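Local coordinates for protein histidine utilization repressor (Pseudomonas syringae pv. tomato, PDB 2PKH) that probably represses the histidine utilization operon by binding DNA until an inducer is present, this chain being its C-terminal UTRA domain, at residues V37-L41 with A63-L67; I49-I53 with E102-Q107. All blocks are in the same frame, centred on the assembly; numbering follows the deposited sequence.

Interaction 1. Residues V37-L41 with A63-L67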
loop_
_atom_site.group_PDB
_atom_site.type_symbol
_atom_site.label_atom_id
_atom_site.label_comp_id
_atom_site.label_asym_id
_atom_site.label_seq_id
_atom_site.Cartn_x
_atom_site.Cartn_y
_atom_site.Cartn_z
ATOM N N VAL B 37 6.337 -20.221 -24.028
ATOM C CA VAL B 37 6.277 -18.998 -23.248
ATOM C C VAL B 37 7.422 -18.144 -23.772
ATOM O O VAL B 37 8.369 -18.671 -24.390
ATOM C CB VAL B 37 6.493 -19.214 -21.725
ATOM C CG1 VAL B 37 5.350 -20.032 -21.103
ATOM C CG2 VAL B 37 7.875 -19.772 -21.402
ATOM N N PHE B 38 7.354 -16.847 -23.540
ATOM C CA PHE B 38 8.516 -15.970 -23.852
ATOM C C PHE B 38 9.272 -15.632 -22.601
ATOM O O PHE B 38 8.671 -15.529 -21.539
ATOM C CB PHE B 38 8.048 -14.679 -24.536
ATOM C CG PHE B 38 7.283 -14.901 -25.797
ATOM C CD1 PHE B 38 7.705 -15.866 -26.720
ATOM C CD2 PHE B 38 6.215 -14.067 -26.119
ATOM C CE1 PHE B 38 7.075 -16.011 -27.955
ATOM C CE2 PHE B 38 5.574 -14.206 -27.347
ATOM C CZ PHE B 38 5.992 -15.188 -28.272
ATOM N N HIS B 39 10.587 -15.509 -22.713
ATOM C CA HIS B 39 11.448 -15.449 -21.534
ATOM C C HIS B 39 12.476 -14.322 -21.794
ATOM O O HIS B 39 13.193 -14.374 -22.779
ATOM C CB HIS B 39 12.188 -16.800 -21.378
ATOM C CG HIS B 39 13.148 -16.828 -20.232
ATOM N ND1 HIS B 39 14.153 -17.761 -20.112
ATOM C CD2 HIS B 39 13.336 -15.949 -19.230
ATOM C CE1 HIS B 39 14.890 -17.477 -19.061
ATOM N NE2 HIS B 39 14.389 -16.407 -18.481
ATOM N N SER B 40 12.531 -13.324 -20.915
ATOM C CA SER B 40 13.523 -12.343 -20.977
ATOM C C SER B 40 14.333 -12.344 -19.643
ATOM O O SER B 40 13.771 -12.537 -18.570
ATOM C CB SER B 40 12.921 -10.917 -21.274
ATOM O OG SER B 40 11.975 -10.499 -20.250
ATOM N N LEU B 41 15.632 -12.117 -19.741
ATOM C CA LEU B 41 16.472 -11.875 -18.528
ATOM C C LEU B 41 17.234 -10.593 -18.806
ATOM O O LEU B 41 18.012 -10.500 -19.776
ATOM C CB LEU B 41 17.442 -13.058 -18.245
ATOM C CG LEU B 41 17.995 -12.942 -16.792
ATOM C CD1 LEU B 41 18.377 -14.382 -16.326
ATOM C CD2 LEU B 41 19.090 -12.016 -16.830
ATOM N N ALA B 63 0.784 -11.719 -25.240
ATOM C CA ALA B 63 1.683 -10.700 -25.746
ATOM C C ALA B 63 2.481 -11.322 -26.919
ATOM O O ALA B 63 3.703 -11.642 -26.796
ATOM C CB ALA B 63 2.604 -10.200 -24.631
ATOM N N PRO B 64 1.780 -11.583 -28.039
ATOM C CA PRO B 64 2.449 -12.293 -29.117
ATOM C C PRO B 64 3.704 -11.644 -29.674
ATOM O O PRO B 64 4.551 -12.344 -30.263
ATOM C CB PRO B 64 1.352 -12.488 -30.180
ATOM C CG PRO B 64 0.185 -11.751 -29.715
ATOM C CD PRO B 64 0.361 -11.297 -28.332
ATOM N N ASP B 65 3.850 -10.332 -29.490
ATOM C CA ASP B 65 4.975 -9.619 -30.098
ATOM C C ASP B 65 6.079 -9.258 -29.078
ATOM O O ASP B 65 6.956 -8.426 -29.373
ATOM C CB ASP B 65 4.490 -8.339 -30.797
ATOM C CG ASP B 65 3.532 -8.639 -31.969
ATOM O OD1 ASP B 65 3.699 -9.687 -32.628
ATOM O OD2 ASP B 65 2.607 -7.839 -32.191
ATOM N N TYR B 66 6.029 -9.893 -27.904
ATOM C CA TYR B 66 6.992 -9.662 -26.844
ATOM C C TYR B 66 8.447 -9.810 -27.326
ATOM O O TYR B 66 9.285 -8.953 -27.054
ATOM C CB TYR B 66 6.680 -10.591 -25.665
ATOM C CG TYR B 66 7.451 -10.265 -24.364
ATOM C CD1 TYR B 66 6.979 -9.354 -23.466
ATOM C CD2 TYR B 66 8.613 -10.941 -24.056
ATOM C CE1 TYR B 66 7.698 -9.060 -22.266
ATOM C CE2 TYR B 66 9.346 -10.682 -22.824
ATOM C CZ TYR B 66 8.900 -9.746 -21.982
ATOM O OH TYR B 66 9.587 -9.555 -20.770
ATOM N N LEU B 67 8.734 -10.856 -28.093
ATOM C CA LEU B 67 10.134 -11.138 -28.496
ATOM C C LEU B 67 10.709 -10.037 -29.420
ATOM O O LEU B 67 11.922 -9.867 -29.548
ATOM C CB LEU B 67 10.229 -12.502 -29.147
ATOM C CG LEU B 67 10.012 -13.703 -28.193
ATOM C CD1 LEU B 67 10.328 -14.997 -29.034
ATOM C CD2 LEU B 67 10.884 -13.616 -26.973
#

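Interaction 2. Residues I49-I53 with E102-Q107. With EDO (1,2-ethanediol), chain N.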
loop_
_atom_site.group_PDB
_atom_site.type_symbol
_atom_site.label_atom_id
_atom_site.label_comp_id
_atom_site.label_asym_id
_atom_site.label_seq_id
_atom_site.Cartn_x
_atom_site.Cartn_y
_atom_site.Cartn_z
ATOM N N ILE B 49 25.541 1.064 -11.940
ATOM C CA ILE B 49 25.730 -0.015 -10.974
ATOM C C ILE B 49 24.517 -0.959 -11.064
ATOM O O ILE B 49 23.361 -0.467 -11.068
ATOM C CB ILE B 49 25.796 0.521 -9.533
ATOM C CG1 ILE B 49 26.785 1.706 -9.418
ATOM C CG2 ILE B 49 26.123 -0.631 -8.611
ATOM C CD1 ILE B 49 26.678 2.501 -8.095
ATOM N N PRO B 50 24.766 -2.287 -11.157
ATOM C CA PRO B 50 23.683 -3.250 -11.227
ATOM C C PRO B 50 22.743 -3.110 -10.022
ATOM O O PRO B 50 23.213 -3.089 -8.889
ATOM C CB PRO B 50 24.433 -4.579 -11.208
ATOM C CG PRO B 50 25.800 -4.269 -11.871
ATOM C CD PRO B 50 26.100 -2.923 -11.432
ATOM N N VAL B 51 21.439 -3.072 -10.267
ATOM C CA VAL B 51 20.492 -2.999 -9.126
ATOM C C VAL B 51 19.496 -4.115 -9.111
ATOM O O VAL B 51 18.884 -4.385 -8.086
ATOM C CB VAL B 51 19.760 -1.643 -8.998
ATOM C CG1 VAL B 51 20.798 -0.477 -8.744
ATOM C CG2 VAL B 51 18.991 -1.324 -10.254
ATOM N N GLN B 52 19.301 -4.764 -10.272
ATOM C CA GLN B 52 18.249 -5.843 -10.336
ATOM C C GLN B 52 18.529 -6.776 -11.447
ATOM O O GLN B 52 18.915 -6.312 -12.488
ATOM C CB GLN B 52 16.912 -5.220 -10.699
ATOM C CG GLN B 52 15.742 -6.128 -10.375
ATOM C CD GLN B 52 14.446 -5.647 -10.990
ATOM O OE1 GLN B 52 14.358 -5.494 -12.166
ATOM N NE2 GLN B 52 13.477 -5.360 -10.173
ATOM N N ILE B 53 18.341 -8.084 -11.232
ATOM C CA ILE B 53 18.197 -9.002 -12.350
ATOM C C ILE B 53 16.696 -9.314 -12.481
ATOM O O ILE B 53 16.086 -9.762 -11.537
ATOM C CB ILE B 53 19.016 -10.343 -12.176
ATOM C CG1 ILE B 53 20.487 -10.032 -11.852
ATOM C CG2 ILE B 53 19.062 -11.140 -13.504
ATOM C CD1 ILE B 53 21.345 -11.360 -11.701
ATOM N N GLU B 102 24.783 -15.118 -10.709
ATOM C CA GLU B 102 24.007 -13.919 -10.385
ATOM C C GLU B 102 24.891 -12.881 -9.662
ATOM O O GLU B 102 24.739 -11.671 -9.881
ATOM C CB GLU B 102 22.799 -14.276 -9.492
ATOM C CG GLU B 102 21.649 -14.941 -10.223
ATOM C CD GLU B 102 20.652 -15.559 -9.302
ATOM O OE1 GLU B 102 20.940 -15.804 -8.130
ATOM O OE2 GLU B 102 19.527 -15.766 -9.742
ATOM N N CYS B 103 25.803 -13.324 -8.778
ATOM C CA CYS B 103 26.758 -12.366 -8.154
ATOM C C CYS B 103 27.621 -11.684 -9.203
ATOM O O CYS B 103 27.904 -10.503 -9.104
ATOM C CB CYS B 103 27.655 -13.037 -7.096
ATOM S SG CYS B 103 26.748 -13.623 -5.708
ATOM N N LYS B 104 28.063 -12.417 -10.219
ATOM C CA LYS B 104 28.874 -11.798 -11.258
ATOM C C LYS B 104 28.048 -10.747 -12.028
ATOM O O LYS B 104 28.504 -9.625 -12.247
ATOM C CB LYS B 104 29.411 -12.902 -12.220
ATOM C CG LYS B 104 30.420 -13.839 -11.493
ATOM C CD LYS B 104 31.009 -14.906 -12.408
ATOM C CE LYS B 104 31.372 -16.196 -11.658
ATOM N NZ LYS B 104 30.422 -17.358 -12.060
ATOM N N LEU B 105 26.829 -11.098 -12.414
ATOM C CA LEU B 105 25.940 -10.162 -13.121
ATOM C C LEU B 105 25.620 -8.894 -12.320
ATOM O O LEU B 105 25.588 -7.793 -12.901
ATOM C CB LEU B 105 24.623 -10.833 -13.498
ATOM C CG LEU B 105 24.477 -11.838 -14.649
ATOM C CD1 LEU B 105 23.011 -11.899 -14.984
ATOM C CD2 LEU B 105 25.328 -11.387 -15.862
ATOM N N LEU B 106 25.354 -9.034 -11.013
ATOM C CA LEU B 106 25.066 -7.880 -10.134
ATOM C C LEU B 106 26.301 -7.183 -9.582
ATOM O O LEU B 106 26.178 -6.172 -8.890
ATOM C CB LEU B 106 24.193 -8.315 -8.931
ATOM C CG LEU B 106 22.708 -8.652 -9.190
ATOM C CD1 LEU B 106 21.983 -9.197 -7.906
ATOM C CD2 LEU B 106 22.031 -7.455 -9.619
ATOM N N GLN B 107 27.483 -7.682 -9.894
ATOM C CA GLN B 107 28.709 -7.111 -9.344
ATOM C C GLN B 107 28.600 -6.954 -7.824
ATOM O O GLN B 107 28.784 -5.842 -7.304
ATOM C CB GLN B 107 29.015 -5.745 -9.983
ATOM C CG GLN B 107 29.455 -5.918 -11.450
ATOM C CD GLN B 107 29.638 -4.592 -12.137
ATOM O OE1 GLN B 107 30.514 -3.802 -11.794
ATOM N NE2 GLN B 107 28.776 -4.320 -13.079
HETATM C C1 EDO N . 11.130 -2.397 -13.588
HETATM O O1 EDO N . 11.892 -1.279 -14.016
HETATM C C2 EDO N . 12.106 -3.573 -13.443
HETATM O O2 EDO N . 11.362 -4.769 -13.129
#

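Interaction 1. Residues V37-L41 with A63-L67
The ring of F38 carries L67 on one face, with CG of L67 3.8 Å from the ring centroid in a CH-pi contact set off toward the rim, and meets A63 O at its edge, in plane, 3.2 Å from F38 CE2. This joins strand 36-46 of the antiparallel UTRA sheet to the loop that follows strand 49-59, just where a type I beta turn from A63 to Y66 leads into a short 3-10 segment. The turn is closed by Y66 N bonding to A63 O, so the carbonyl oxygen at the phenylalanine edge is also the one that holds the turn. On the same ring CD2 packs against CB of Y66 at 3.5 Å, and the two aromatic side chains lie alongside, pointing opposite ways. With its CG anti to the backbone N (chi1 -169°), Y66 reaches forward along the strand from F38 to S40, while P76 and L80 of helix 76-83 and R56 and V58 of the adjacent strand also pack on it. S40 OG lies in the plane of the tyrosine ring, at its edge, and the two buried hydroxyls pair in a short hydrogen bond, S40 OG to Y66 OH, of 2.6 Å.

Interaction 2. Residues I49-I53 with E102-Q107
I53 drives its CD1 methyl against the C-terminal part of helix 100-106, where it meets CD1 of L105 at 3.7 Å and also touches CB and CG of E102. One carbon back, I53 CG1 lies 3.7 Å from CG of L106. The isoleucine side chain crosses L105 at about a right angle, and its CG1 branch, anti to the carbonyl carbon (chi1 -53°) and then extended to CD1, supplies the reach. L106 also sends CD2 toward the strand backbone, 3.9 Å from Q52 N. P50 closes this packed part: its CB sits 3.3 Å from L106 O, at the point where the CA atoms of P50 and L106 come within 5.0 Å of each other.

Toward solvent the contact becomes looser. The exposed Q107 crosses the proline ring at about a right angle, and its amide merely rests against the ring carbons, NE2 3.2 Å from P50 CG, with a bound 1,2-ethanediol nearby. Elsewhere on the strand, Q52 points away from the helix, and its OE1 accepts a weak bond from O2 of another 1,2-ethanediol, 3.2 Å away. R139 ties the two segments together from outside, NH1 bonding to the carbonyl oxygens of P50 and L106 and NH2 to that of Q107, while the carboxylate of E102 is held by R132 and the backbone N of E99.

Strand and helix segments run at 132° to each other. Q107, with positive phi, leaves the helical conformation in a Schellman motif, and V51 and Q52 both face H44 in a classic beta bulge. The C-terminal end of the helix thus packs on the bulged start of strand 49-59, just after the turn from strand 36-46 in the UTRA sheet.

How the interactions relate
Interactions 1 and 2 sit on neighbouring antiparallel strands of one sheet, 36-46 and 49-59, with centres 22 Å apart. They touch directly where L41, at the end of segment 37-41, places CD2 3.4 Å from CG2 of I53, the residue whose other branch enters interaction 2. The two contacts use opposite faces of the sheet: the loop leading to helix 76-83 packs on one in interaction 1, the end of helix 100-106 on the other in interaction 2, and L41 meets I53 on the helix side. Along the chain the four segments alternate, all within the UTRA domain. The bound 1,2-ethanediols, probably from the crystallisation liquor, lie by Q52 and Q107 of interaction 2.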